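Local coordinates for monomethylamine methyltransferase MtmB1 (Methanosarcina barkeri, PDB 1NTH), which catalyses the transfer of the methyl group of monomethylamine to the corrinoid cofactor of its partner protein MtmC, a step of methanogenesis from methylamine, at residues H228-L233 and I256-M261; D296-I301 and S330-Y335; L233-I238 and M261-G266; G212-D217 and I243-H248. All blocks are in the same frame, centred on the assembly; numbering follows the deposited sequence. Where two conformers were deposited one is given.

Contact 1 of 4, residues H228-L233 and I256-M261; sequences HEVSQL and IMDEQM
The backbones of His228-Ser231 and Ile256-Glu259 run as neighbouring parallel strands of the TIM barrel, joined by a ladder of hydrogen bonds: Met257 N to His228 O, Val230 N to Met257 O and Glu259 N to Val230 O. A further rung, Gln232 N to Glu259 O, measures 2.8 Å. The axes of the two short strand segments lie 27° apart in direction, 4.7 Å at closest approach, and CA-H...O contacts from Glu229 and Asp258 supplement the ladder.

The polar side chains form two groups. On the face of Glu229 and Met257, in the conformers given, Ser231 OG donates to Glu259 OE1 over a very short 2.5 Å, meeting the anti side of the carboxylate. There the carboxylates of Glu229 and Glu259 stack with their planes 23° apart, and Glu229 OE1 comes within 3.5 Å of Glu259 OE1. Glu229 OE2 hydrogen-bonds NZ of the UAG-encoded pyrrolysine at position 202, so this strand pair carries part of that residue's surroundings. Further along, Gln232 NE2 reaches the syn side of Asp258 OD2 at 2.7 Å, the acceptor lying in the amide plane. Asp258 is gripped further by His294 and Ser289, so its carboxylate is fixed in rotation.

Apolar contact is slight. Met257 lies alongside Glu229, its bent chain bringing CE to 3.6 Å from Glu229 CG, while Val230 CG1 meets Ile256 CG2 at 4.2 Å on the opposite face.

Helix 240-251 packs over Val230 and Ile256, helix 271-288 over Gln232 and Asp258, and strand 293-300 follows 255-259 in the sheet.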
loop_
_atom_site.group_PDB
_atom_site.type_symbol
_atom_site.label_atom_id
_atom_site.label_comp_id
_atom_site.label_asym_id
_atom_site.label_seq_id
_atom_site.Cartn_x
_atom_site.Cartn_y
_atom_site.Cartn_z
ATOM N N HIS A 228 -21.529 -0.719 -1.211
ATOM C CA HIS A 228 -21.780 -0.639 -2.649
ATOM C C HIS A 228 -23.213 -1.013 -2.954
ATOM O O HIS A 228 -23.651 -2.134 -2.719
ATOM C CB HIS A 228 -20.805 -1.552 -3.380
ATOM C CG HIS A 228 -19.382 -1.144 -3.190
ATOM N ND1 HIS A 228 -18.595 -0.675 -4.217
ATOM C CD2 HIS A 228 -18.633 -1.053 -2.066
ATOM C CE1 HIS A 228 -17.421 -0.306 -3.733
ATOM N NE2 HIS A 228 -17.420 -0.526 -2.431
ATOM N N GLU A 229 -23.927 -0.048 -3.511
ATOM C CA GLU A 229 -25.339 -0.188 -3.788
ATOM C C GLU A 229 -25.770 -0.888 -5.066
ATOM O O GLU A 229 -25.251 -0.626 -6.150
ATOM C CB GLU A 229 -25.951 1.208 -3.752
ATOM C CG GLU A 229 -27.432 1.285 -4.011
ATOM C CD GLU A 229 -27.880 2.727 -4.088
ATOM O OE1 GLU A 229 -28.120 3.218 -5.214
ATOM O OE2 GLU A 229 -27.965 3.370 -3.021
ATOM N N VAL A 230 -26.729 -1.795 -4.913
ATOM C CA VAL A 230 -27.332 -2.491 -6.044
ATOM C C VAL A 230 -28.829 -2.412 -5.733
ATOM O O VAL A 230 -29.255 -2.711 -4.617
ATOM C CB VAL A 230 -26.865 -3.956 -6.168
ATOM C CG1 VAL A 230 -27.229 -4.743 -4.939
ATOM C CG2 VAL A 230 -27.488 -4.576 -7.416
ATOM N N SER A 231 -29.623 -1.991 -6.711
ATOM C CA SER A 231 -31.053 -1.811 -6.488
ATOM C C SER A 231 -31.986 -2.839 -7.111
ATOM O O SER A 231 -31.920 -3.105 -8.311
ATOM C CB SER A 231 -31.472 -0.423 -6.980
ATOM O OG SER A 231 -30.681 0.597 -6.395
ATOM N N GLN A 232 -32.855 -3.414 -6.286
ATOM C CA GLN A 232 -33.845 -4.364 -6.783
ATOM C C GLN A 232 -34.995 -3.510 -7.298
ATOM O O GLN A 232 -35.153 -2.361 -6.886
ATOM C CB GLN A 232 -34.369 -5.260 -5.663
ATOM C CG GLN A 232 -33.371 -6.260 -5.106
ATOM C CD GLN A 232 -34.038 -7.268 -4.188
ATOM O OE1 GLN A 232 -34.986 -7.947 -4.587
ATOM N NE2 GLN A 232 -33.549 -7.372 -2.955
ATOM N N LEU A 233 -35.805 -4.067 -8.191
ATOM C CA LEU A 233 -36.940 -3.324 -8.728
ATOM C C LEU A 233 -38.230 -3.729 -8.006
ATOM O O LEU A 233 -38.199 -4.545 -7.086
ATOM C CB LEU A 233 -37.053 -3.572 -10.233
ATOM C CG LEU A 233 -35.787 -3.228 -11.033
ATOM C CD1 LEU A 233 -36.043 -3.441 -12.517
ATOM C CD2 LEU A 233 -35.379 -1.784 -10.766
ATOM N N ILE A 256 -21.305 -5.246 -0.027
ATOM C CA ILE A 256 -22.469 -5.028 -0.880
ATOM C C ILE A 256 -23.752 -4.707 -0.129
ATOM O O ILE A 256 -24.144 -5.427 0.792
ATOM C CB ILE A 256 -22.732 -6.272 -1.768
ATOM C CG1 ILE A 256 -21.550 -6.489 -2.718
ATOM C CG2 ILE A 256 -24.029 -6.096 -2.556
ATOM C CD1 ILE A 256 -21.653 -7.759 -3.545
ATOM N N MET A 257 -24.396 -3.613 -0.526
ATOM C CA MET A 257 -25.667 -3.220 0.066
ATOM C C MET A 257 -26.741 -3.358 -1.006
ATOM O O MET A 257 -26.769 -2.593 -1.970
ATOM C CB MET A 257 -25.644 -1.772 0.561
ATOM C CG MET A 257 -26.978 -1.354 1.194
ATOM S SD MET A 257 -27.286 0.424 1.169
ATOM C CE MET A 257 -27.850 0.620 -0.533
ATOM N N ASP A 258 -27.600 -4.356 -0.846
ATOM C CA ASP A 258 -28.702 -4.570 -1.774
ATOM C C ASP A 258 -29.863 -3.765 -1.202
ATOM O O ASP A 258 -30.061 -3.741 0.011
ATOM C CB ASP A 258 -29.059 -6.057 -1.818
ATOM C CG ASP A 258 -30.396 -6.324 -2.485
ATOM O OD1 ASP A 258 -30.409 -6.747 -3.661
ATOM O OD2 ASP A 258 -31.434 -6.106 -1.826
ATOM N N GLU A 259 -30.616 -3.083 -2.056
ATOM C CA GLU A 259 -31.745 -2.306 -1.566
ATOM C C GLU A 259 -33.021 -2.609 -2.337
ATOM O O GLU A 259 -32.977 -2.990 -3.504
ATOM C CB GLU A 259 -31.454 -0.806 -1.663
ATOM C CG GLU A 259 -31.354 -0.275 -3.078
ATOM C CD GLU A 259 -31.189 1.229 -3.119
ATOM O OE1 GLU A 259 -31.211 1.802 -4.228
ATOM O OE2 GLU A 259 -31.037 1.839 -2.039
ATOM N N GLN A 260 -34.154 -2.462 -1.660
ATOM C CA GLN A 260 -35.453 -2.661 -2.292
ATOM C C GLN A 260 -36.418 -1.782 -1.519
ATOM O O GLN A 260 -36.359 -1.703 -0.289
ATOM C CB GLN A 260 -35.892 -4.128 -2.244
ATOM C CG GLN A 260 -36.865 -4.504 -3.374
ATOM C CD GLN A 260 -38.324 -4.251 -3.028
ATOM O OE1 GLN A 260 -39.118 -3.843 -3.883
ATOM N NE2 GLN A 260 -38.692 -4.516 -1.782
ATOM N N MET A 261 -37.287 -1.096 -2.247
ATOM C CA MET A 261 -38.246 -0.200 -1.628
ATOM C C MET A 261 -39.659 -0.612 -2.013
ATOM O O MET A 261 -40.229 -0.085 -2.967
ATOM C CB MET A 261 -37.971 1.235 -2.076
ATOM C CG MET A 261 -36.587 1.760 -1.678
ATOM S SD MET A 261 -35.180 0.995 -2.549
ATOM C CE MET A 261 -35.212 1.907 -4.106
HETATM O O HOH W 1 -37.306 -1.273 -5.187
#

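Contact 2 of 4, residues D296-I301 and S330-Y335; sequences DGPVHI and SGNQYY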
loop_
_atom_site.group_PDB
_atom_site.type_symbol
_atom_site.label_atom_id
_atom_site.label_comp_id
_atom_site.label_asym_id
_atom_site.label_seq_id
_atom_site.Cartn_x
_atom_site.Cartn_y
_atom_site.Cartn_z
ATOM N N ASP A 296 -33.865 -1.415 3.286
ATOM C CA ASP A 296 -35.300 -1.402 3.013
ATOM C C ASP A 296 -35.725 0.051 2.810
ATOM O O ASP A 296 -34.903 0.969 2.892
ATOM C CB ASP A 296 -36.036 -2.013 4.212
ATOM C CG ASP A 296 -37.487 -2.365 3.917
ATOM O OD1 ASP A 296 -37.979 -2.104 2.796
ATOM O OD2 ASP A 296 -38.134 -2.916 4.832
ATOM N N GLY A 297 -37.008 0.258 2.541
ATOM C CA GLY A 297 -37.521 1.600 2.348
ATOM C C GLY A 297 -38.954 1.554 1.853
ATOM O O GLY A 297 -39.240 2.048 0.765
ATOM N N PRO A 298 -39.880 0.965 2.627
ATOM C CA PRO A 298 -41.282 0.892 2.195
ATOM C C PRO A 298 -41.796 2.300 1.937
ATOM O O PRO A 298 -41.628 3.183 2.771
ATOM C CB PRO A 298 -41.981 0.236 3.385
ATOM C CG PRO A 298 -40.881 -0.562 4.042
ATOM C CD PRO A 298 -39.722 0.400 3.977
ATOM N N VAL A 299 -42.428 2.512 0.787
ATOM C CA VAL A 299 -42.921 3.841 0.459
ATOM C C VAL A 299 -44.409 3.839 0.113
ATOM O O VAL A 299 -44.921 2.886 -0.474
ATOM C CB VAL A 299 -42.100 4.436 -0.708
ATOM C CG1 VAL A 299 -42.234 3.559 -1.939
ATOM C CG2 VAL A 299 -42.546 5.855 -0.993
ATOM N N HIS A 300 -45.093 4.917 0.488
ATOM C CA HIS A 300 -46.529 5.056 0.239
ATOM C C HIS A 300 -46.772 5.416 -1.224
ATOM O O HIS A 300 -46.228 6.397 -1.725
ATOM C CB HIS A 300 -47.098 6.141 1.158
ATOM C CG HIS A 300 -48.587 6.104 1.291
ATOM N ND1 HIS A 300 -49.437 6.444 0.260
ATOM C CD2 HIS A 300 -49.379 5.769 2.337
ATOM C CE1 HIS A 300 -50.689 6.320 0.666
ATOM N NE2 HIS A 300 -50.681 5.912 1.923
ATOM N N ILE A 301 -47.591 4.620 -1.907
ATOM C CA ILE A 301 -47.865 4.858 -3.319
ATOM C C ILE A 301 -48.339 6.277 -3.627
ATOM O O ILE A 301 -48.018 6.826 -4.683
ATOM C CB ILE A 301 -48.907 3.852 -3.867
ATOM C CG1 ILE A 301 -48.993 3.980 -5.391
ATOM C CG2 ILE A 301 -50.268 4.100 -3.227
ATOM C CD1 ILE A 301 -49.784 2.879 -6.056
ATOM N N SER A 330 -29.467 -5.439 8.234
ATOM C CA SER A 330 -30.300 -4.555 7.422
ATOM C C SER A 330 -30.372 -3.108 7.884
ATOM O O SER A 330 -29.909 -2.747 8.965
ATOM C CB SER A 330 -31.722 -5.111 7.361
ATOM O OG SER A 330 -32.376 -4.921 8.602
ATOM N N GLY A 331 -30.973 -2.278 7.041
ATOM C CA GLY A 331 -31.124 -0.878 7.371
ATOM C C GLY A 331 -32.389 -0.368 6.717
ATOM O O GLY A 331 -33.054 -1.113 5.993
ATOM N N ASN A 332 -32.735 0.885 6.980
ATOM C CA ASN A 332 -33.919 1.484 6.371
ATOM C C ASN A 332 -33.549 2.890 5.915
ATOM O O ASN A 332 -32.705 3.548 6.531
ATOM C CB ASN A 332 -35.085 1.520 7.368
ATOM C CG ASN A 332 -36.437 1.651 6.674
ATOM O OD1 ASN A 332 -36.521 1.602 5.444
ATOM N ND2 ASN A 332 -37.497 1.811 7.457
ATOM N N GLN A 333 -34.178 3.342 4.830
ATOM C CA GLN A 333 -33.914 4.655 4.247
ATOM C C GLN A 333 -35.056 5.630 4.533
ATOM O O GLN A 333 -36.218 5.236 4.615
ATOM C CB GLN A 333 -33.675 4.537 2.740
ATOM C CG GLN A 333 -34.717 3.745 1.992
ATOM C CD GLN A 333 -34.329 3.505 0.547
ATOM O OE1 GLN A 333 -34.353 4.416 -0.276
ATOM N NE2 GLN A 333 -33.957 2.275 0.235
ATOM N N TYR A 334 -34.701 6.903 4.675
ATOM C CA TYR A 334 -35.635 7.968 5.053
ATOM C C TYR A 334 -36.094 8.963 3.987
ATOM O O TYR A 334 -35.282 9.706 3.436
ATOM C CB TYR A 334 -35.012 8.764 6.210
ATOM C CG TYR A 334 -34.826 7.968 7.482
ATOM C CD1 TYR A 334 -34.108 6.767 7.489
ATOM C CD2 TYR A 334 -35.416 8.388 8.673
ATOM C CE1 TYR A 334 -33.995 6.003 8.648
ATOM C CE2 TYR A 334 -35.308 7.638 9.835
ATOM C CZ TYR A 334 -34.603 6.443 9.816
ATOM O OH TYR A 334 -34.550 5.675 10.954
ATOM N N TYR A 335 -37.406 8.990 3.736
ATOM C CA TYR A 335 -38.028 9.907 2.776
ATOM C C TYR A 335 -39.197 10.671 3.396
ATOM O O TYR A 335 -40.351 10.273 3.238
ATOM C CB TYR A 335 -38.532 9.161 1.542
ATOM C CG TYR A 335 -37.466 8.829 0.532
ATOM C CD1 TYR A 335 -36.784 7.614 0.577
ATOM C CD2 TYR A 335 -37.161 9.720 -0.496
ATOM C CE1 TYR A 335 -35.829 7.292 -0.385
ATOM C CE2 TYR A 335 -36.210 9.409 -1.460
ATOM C CZ TYR A 335 -35.552 8.195 -1.402
ATOM O OH TYR A 335 -34.645 7.875 -2.385
#
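Asp296 O is the hub, held by two N-H groups of Gln333: the backbone N and the side-chain NE2, each at 3.1 Å from Asp296 O. They approach from opposite faces of the carbonyl plane, and both bonds are bent. In the conformer given, chi1 of 50° puts Gln333 CG between its own N and carbonyl carbon, which brings NE2 to Asp296 O; CG then rests 3.5 Å from Gly297 CA. At the other end of the same residue, Asp296 N gives a nearly straight bond of 2.8 Å to Gly331 O, and Asp296 pairs with Asn332 as a parallel bridge between strands 293-300 and 330-333.

Behind this shell, Asp296 OD1 takes the N-H of Gly297 at 2.6 Å, from above the carboxylate plane, and Asp296 OD2 makes a salt bridge to Arg361. Asn332 OD1 lies beside Asp296 O without bonding it and touches Pro298 CD at 3.7 Å, while its ND2 is committed to Asp356 on helix 343-359. These strands flank helix 309-325 in a beta-alpha-beta unit of the barrel, whose helix packs on Pro298 and Asn332.

With a buried carbonyl that accepts two bent bonds, and an aspartate tied to both a backbone N-H and an arginine, the orientation of the Asp296-Gly297 peptide is fixed from both its ends at the break in strand 293-300.

Contact 3 of 4, residues L233-I238 and M261-G266; sequences LNELKI and MPIFGG
The loops that follow barrel strands 227-231 and 255-259 meet where Asn234 ND2 points at the backbone of Met261. It donates to Met261 O at 2.7 Å, with that oxygen in the amide plane of Asn234 but the nitrogen standing above the carbonyl plane. The second hydrogen of ND2 goes to Glu235 OE2 at 2.9 Å, so both of its N-H groups are used. Glu235 OE2 also receives Ile263 N, over 3.1 Å on the syn side of the carboxylate, and the two nitrogens come from opposite faces of its plane. The peptide bond before Glu235 is cis, and the chain of this residue bends at chi2 (-66°), which carries the carboxylate back to the other loop; there Glu235 OE1 lies 3.6 Å from Pro262 CA.

Strand 263-264, which the acid reaches, forms the first half of a type II beta turn, Ile263 to Gly266, and pairs with strand 293-300. The loop of Asn234 and Glu235 runs on into strand 237-238, which pairs with 75-77 in a separate mixed sheet.

Ile263 crosses Asn234 at about a right angle, its CG1 3.4 Å from Asn234 ND2. Two waters bridge the loops, one between Asn234 OD1 and Met261 N, the other giving bonds to Glu235 OE2 and Ile263 O. From the start of strand 237-238, Lys237 NZ holds Asn234 O and forms a salt bridge to Asp28.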
loop_
_atom_site.group_PDB
_atom_site.type_symbol
_atom_site.label_atom_id
_atom_site.label_comp_id
_atom_site.label_asym_id
_atom_site.label_seq_id
_atom_site.Cartn_x
_atom_site.Cartn_y
_atom_site.Cartn_z
ATOM N N LEU A 233 -35.805 -4.067 -8.191
ATOM C CA LEU A 233 -36.940 -3.324 -8.728
ATOM C C LEU A 233 -38.230 -3.729 -8.006
ATOM O O LEU A 233 -38.199 -4.545 -7.086
ATOM C CB LEU A 233 -37.053 -3.572 -10.233
ATOM C CG LEU A 233 -35.787 -3.228 -11.033
ATOM C CD1 LEU A 233 -36.043 -3.441 -12.517
ATOM C CD2 LEU A 233 -35.379 -1.784 -10.766
ATOM N N ASN A 234 -39.357 -3.156 -8.418
ATOM C CA ASN A 234 -40.648 -3.451 -7.784
ATOM C C ASN A 234 -41.577 -4.272 -8.678
ATOM O O ASN A 234 -41.884 -3.834 -9.783
ATOM C CB ASN A 234 -41.359 -2.147 -7.426
ATOM C CG ASN A 234 -40.573 -1.307 -6.446
ATOM O OD1 ASN A 234 -39.511 -0.772 -6.776
ATOM N ND2 ASN A 234 -41.083 -1.193 -5.229
ATOM N N GLU A 235 -42.012 -5.457 -8.238
ATOM C CA GLU A 235 -41.657 -6.081 -6.957
ATOM C C GLU A 235 -41.093 -7.453 -7.340
ATOM O O GLU A 235 -41.577 -8.065 -8.298
ATOM C CB GLU A 235 -42.900 -6.286 -6.078
ATOM C CG GLU A 235 -43.712 -5.032 -5.766
ATOM C CD GLU A 235 -42.965 -4.035 -4.897
ATOM O OE1 GLU A 235 -41.917 -4.403 -4.321
ATOM O OE2 GLU A 235 -43.437 -2.884 -4.780
ATOM N N LEU A 236 -40.104 -7.945 -6.591
ATOM C CA LEU A 236 -39.455 -9.232 -6.892
ATOM C C LEU A 236 -39.090 -9.191 -8.367
ATOM O O LEU A 236 -39.496 -10.043 -9.165
ATOM C CB LEU A 236 -40.390 -10.416 -6.604
ATOM C CG LEU A 236 -40.433 -10.886 -5.146
ATOM C CD1 LEU A 236 -41.061 -9.817 -4.272
ATOM C CD2 LEU A 236 -41.222 -12.186 -5.049
ATOM N N LYS A 237 -38.290 -8.189 -8.707
ATOM C CA LYS A 237 -37.910 -7.939 -10.083
ATOM C C LYS A 237 -36.500 -7.355 -10.153
ATOM O O LYS A 237 -36.044 -6.709 -9.210
ATOM C CB LYS A 237 -38.925 -6.950 -10.658
ATOM C CG LYS A 237 -38.737 -6.543 -12.099
ATOM C CD LYS A 237 -39.752 -5.460 -12.466
ATOM C CE LYS A 237 -41.186 -5.938 -12.257
ATOM N NZ LYS A 237 -42.179 -4.838 -12.461
ATOM N N ILE A 238 -35.820 -7.577 -11.272
ATOM C CA ILE A 238 -34.464 -7.068 -11.442
ATOM C C ILE A 238 -34.116 -6.922 -12.923
ATOM O O ILE A 238 -34.738 -7.547 -13.786
ATOM C CB ILE A 238 -33.436 -8.022 -10.770
ATOM C CG1 ILE A 238 -32.104 -7.299 -10.550
ATOM C CG2 ILE A 238 -33.208 -9.246 -11.635
ATOM C CD1 ILE A 238 -32.186 -6.186 -9.531
ATOM N N MET A 261 -37.287 -1.096 -2.247
ATOM C CA MET A 261 -38.246 -0.200 -1.628
ATOM C C MET A 261 -39.659 -0.612 -2.013
ATOM O O MET A 261 -40.229 -0.085 -2.967
ATOM C CB MET A 261 -37.971 1.235 -2.076
ATOM C CG MET A 261 -36.587 1.760 -1.678
ATOM S SD MET A 261 -35.180 0.995 -2.549
ATOM C CE MET A 261 -35.212 1.907 -4.106
ATOM N N PRO A 262 -40.239 -1.568 -1.272
ATOM C CA PRO A 262 -41.598 -2.032 -1.571
ATOM C C PRO A 262 -42.609 -0.899 -1.464
ATOM O O PRO A 262 -42.508 -0.040 -0.589
ATOM C CB PRO A 262 -41.820 -3.141 -0.545
ATOM C CG PRO A 262 -40.982 -2.701 0.619
ATOM C CD PRO A 262 -39.718 -2.207 -0.049
ATOM N N ILE A 263 -43.586 -0.904 -2.362
ATOM C CA ILE A 263 -44.587 0.148 -2.394
ATOM C C ILE A 263 -45.922 -0.243 -1.769
ATOM O O ILE A 263 -46.608 -1.143 -2.260
ATOM C CB ILE A 263 -44.836 0.602 -3.851
ATOM C CG1 ILE A 263 -43.522 1.093 -4.468
ATOM C CG2 ILE A 263 -45.881 1.709 -3.888
ATOM C CD1 ILE A 263 -43.619 1.433 -5.946
ATOM N N PHE A 264 -46.279 0.430 -0.681
ATOM C CA PHE A 264 -47.554 0.174 -0.024
ATOM C C PHE A 264 -48.630 0.651 -0.988
ATOM O O PHE A 264 -48.582 1.787 -1.458
ATOM C CB PHE A 264 -47.677 0.967 1.275
ATOM C CG PHE A 264 -49.087 1.051 1.787
ATOM C CD1 PHE A 264 -49.741 -0.088 2.245
ATOM C CD2 PHE A 264 -49.785 2.255 1.746
ATOM C CE1 PHE A 264 -51.072 -0.032 2.657
ATOM C CE2 PHE A 264 -51.118 2.325 2.155
ATOM C CZ PHE A 264 -51.764 1.177 2.608
ATOM N N GLY A 265 -49.603 -0.208 -1.273
ATOM C CA GLY A 265 -50.652 0.169 -2.201
ATOM C C GLY A 265 -50.197 -0.096 -3.623
ATOM O O GLY A 265 -50.891 0.243 -4.588
ATOM N N GLY A 266 -49.020 -0.707 -3.745
ATOM C CA GLY A 266 -48.462 -1.028 -5.047
ATOM C C GLY A 266 -48.958 -2.356 -5.585
ATOM O O GLY A 266 -50.066 -2.781 -5.266
HETATM O O HOH W 1 -37.306 -1.273 -5.187
HETATM O O HOH W 2 -46.242 -3.452 -3.703
#

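Contact 4 of 4, residues G212-D217 and I243-H248; sequences GNISAD and ISVIAH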
loop_
_atom_site.group_PDB
_atom_site.type_symbol
_atom_site.label_atom_id
_atom_site.label_comp_id
_atom_site.label_asym_id
_atom_site.label_seq_id
_atom_site.Cartn_x
_atom_site.Cartn_y
_atom_site.Cartn_z
ATOM N N GLY A 212 -21.554 3.104 -15.417
ATOM C CA GLY A 212 -21.310 4.208 -14.506
ATOM C C GLY A 212 -21.036 3.718 -13.094
ATOM O O GLY A 212 -20.084 4.162 -12.445
ATOM N N ASN A 213 -21.860 2.796 -12.608
ATOM C CA ASN A 213 -21.678 2.271 -11.260
ATOM C C ASN A 213 -20.365 1.511 -11.115
ATOM O O ASN A 213 -19.685 1.617 -10.094
ATOM C CB ASN A 213 -22.844 1.353 -10.872
ATOM C CG ASN A 213 -24.159 2.103 -10.761
ATOM O OD1 ASN A 213 -24.216 3.187 -10.187
ATOM N ND2 ASN A 213 -25.227 1.519 -11.301
ATOM N N ILE A 214 -20.008 0.755 -12.146
ATOM C CA ILE A 214 -18.784 -0.037 -12.122
ATOM C C ILE A 214 -17.510 0.819 -12.105
ATOM O O ILE A 214 -16.469 0.376 -11.618
ATOM C CB ILE A 214 -18.784 -1.032 -13.316
ATOM C CG1 ILE A 214 -19.861 -2.095 -13.067
ATOM C CG2 ILE A 214 -17.413 -1.692 -13.486
ATOM C CD1 ILE A 214 -20.125 -3.020 -14.249
ATOM N N SER A 215 -17.596 2.051 -12.601
ATOM C CA SER A 215 -16.428 2.932 -12.630
ATOM C C SER A 215 -16.165 3.622 -11.291
ATOM O O SER A 215 -15.108 4.224 -11.106
ATOM C CB SER A 215 -16.600 4.015 -13.701
ATOM O OG SER A 215 -17.529 5.003 -13.281
ATOM N N ALA A 216 -17.110 3.520 -10.360
ATOM C CA ALA A 216 -16.992 4.186 -9.061
ATOM C C ALA A 216 -15.837 3.763 -8.153
ATOM O O ALA A 216 -15.343 4.582 -7.375
ATOM C CB ALA A 216 -18.311 4.075 -8.303
ATOM N N ASP A 217 -15.420 2.500 -8.209
ATOM C CA ASP A 217 -14.296 2.068 -7.373
ATOM C C ASP A 217 -13.027 2.681 -7.956
ATOM O O ASP A 217 -12.662 2.393 -9.092
ATOM C CB ASP A 217 -14.157 0.539 -7.362
ATOM C CG ASP A 217 -15.073 -0.134 -6.351
ATOM O OD1 ASP A 217 -15.642 0.569 -5.492
ATOM O OD2 ASP A 217 -15.212 -1.376 -6.405
ATOM N N ILE A 243 -27.298 -7.200 -12.293
ATOM C CA ILE A 243 -26.608 -8.483 -12.204
ATOM C C ILE A 243 -25.116 -8.348 -12.530
ATOM O O ILE A 243 -24.272 -8.991 -11.895
ATOM C CB ILE A 243 -27.272 -9.523 -13.149
ATOM C CG1 ILE A 243 -28.739 -9.721 -12.746
ATOM C CG2 ILE A 243 -26.533 -10.849 -13.085
ATOM C CD1 ILE A 243 -28.941 -10.178 -11.315
ATOM N N SER A 244 -24.789 -7.516 -13.517
ATOM C CA SER A 244 -23.389 -7.300 -13.878
ATOM C C SER A 244 -22.695 -6.469 -12.809
ATOM O O SER A 244 -21.522 -6.687 -12.514
ATOM C CB SER A 244 -23.274 -6.595 -15.232
ATOM O OG SER A 244 -23.449 -7.523 -16.286
ATOM N N VAL A 245 -23.416 -5.514 -12.231
ATOM C CA VAL A 245 -22.836 -4.679 -11.182
ATOM C C VAL A 245 -22.487 -5.551 -9.975
ATOM O O VAL A 245 -21.438 -5.369 -9.342
ATOM C CB VAL A 245 -23.808 -3.553 -10.761
ATOM C CG1 VAL A 245 -23.308 -2.870 -9.498
ATOM C CG2 VAL A 245 -23.920 -2.530 -11.883
ATOM N N ILE A 246 -23.357 -6.506 -9.662
ATOM C CA ILE A 246 -23.117 -7.413 -8.545
ATOM C C ILE A 246 -21.833 -8.210 -8.773
ATOM O O ILE A 246 -21.027 -8.378 -7.858
ATOM C CB ILE A 246 -24.295 -8.400 -8.368
ATOM C CG1 ILE A 246 -25.516 -7.645 -7.834
ATOM C CG2 ILE A 246 -23.896 -9.534 -7.421
ATOM C CD1 ILE A 246 -26.838 -8.371 -8.066
ATOM N N ALA A 247 -21.644 -8.702 -9.995
ATOM C CA ALA A 247 -20.449 -9.482 -10.320
ATOM C C ALA A 247 -19.194 -8.649 -10.093
ATOM O O ALA A 247 -18.162 -9.163 -9.660
ATOM C CB ALA A 247 -20.506 -9.945 -11.769
ATOM N N HIS A 248 -19.291 -7.364 -10.409
ATOM C CA HIS A 248 -18.175 -6.444 -10.239
ATOM C C HIS A 248 -17.854 -6.230 -8.757
ATOM O O HIS A 248 -16.689 -6.310 -8.348
ATOM C CB HIS A 248 -18.510 -5.112 -10.916
ATOM C CG HIS A 248 -17.617 -3.984 -10.507
ATOM N ND1 HIS A 248 -18.067 -2.914 -9.765
ATOM C CD2 HIS A 248 -16.299 -3.765 -10.728
ATOM C CE1 HIS A 248 -17.063 -2.081 -9.547
ATOM N NE2 HIS A 248 -15.981 -2.575 -10.121
#
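Ser244 meets the end of the Ile214 side chain, Ile214 CD1 touching Ser244 O at 4.3 Å at the edge of the contact. One residue on, Val245 presents a single branch: CG2 touches Asn213 CB at 4.2 Å and Ile214 CG1 at 4.3 Å, a loose apolar seam.

The two elements are helix 210-214, a short helix within the connection that leads to barrel strand 227-231, and helix 240-251, which links that strand's successor 237-238 to strand 255-259. The centre of the contact lies about 19 Å from the centre of the chain, and both helices also touch the third subunit: Ile214 packs on Ser215 of that subunit, and Ser244 on its Ser173.

His248 closes the row with the most intimate contact. Its CG stands anti to the backbone N (chi1 165°), which swings the ring out from the helix and under Ile214. Ile214 CG2 sits over the middle of one ring face, 3.6 Å from the His248 centroid and 10° from the normal, a CH-pi contact. At the far end of the ring, His248 CE1 lies 3.3 Å from Ile214 O; NE2 is equally near that oxygen but makes no hydrogen bond to it. Asp217 OD2 approaches His248 CE1 at 3.7 Å. That carboxylate oxygen accepts from Asn252, and Lys181 of the third subunit packs on His248.

Contacts 1 and 2 are buried near the centre of the subunit, their centres about 12 Å apart, and belong to the same parallel sheet, since strand 255-259 neighbours 293-300; both rely on backbone pairing reinforced by polar side chains. Contact 3 continues from contact 1, sharing Leu233, Met261 and a water, but it is only partly buried and replaces the strand ladder with side-chain-to-backbone bonds. It joins contact 2 through probable hydrogen bonds between Val299 and the backbones of Pro262 and Phe264. Contact 4, buried despite its distance from the centre, has no hydrogen bond across it and rests on apolar and CH-pi contact beside the third subunit; Ile246 nevertheless packs on Val230 of contact 1.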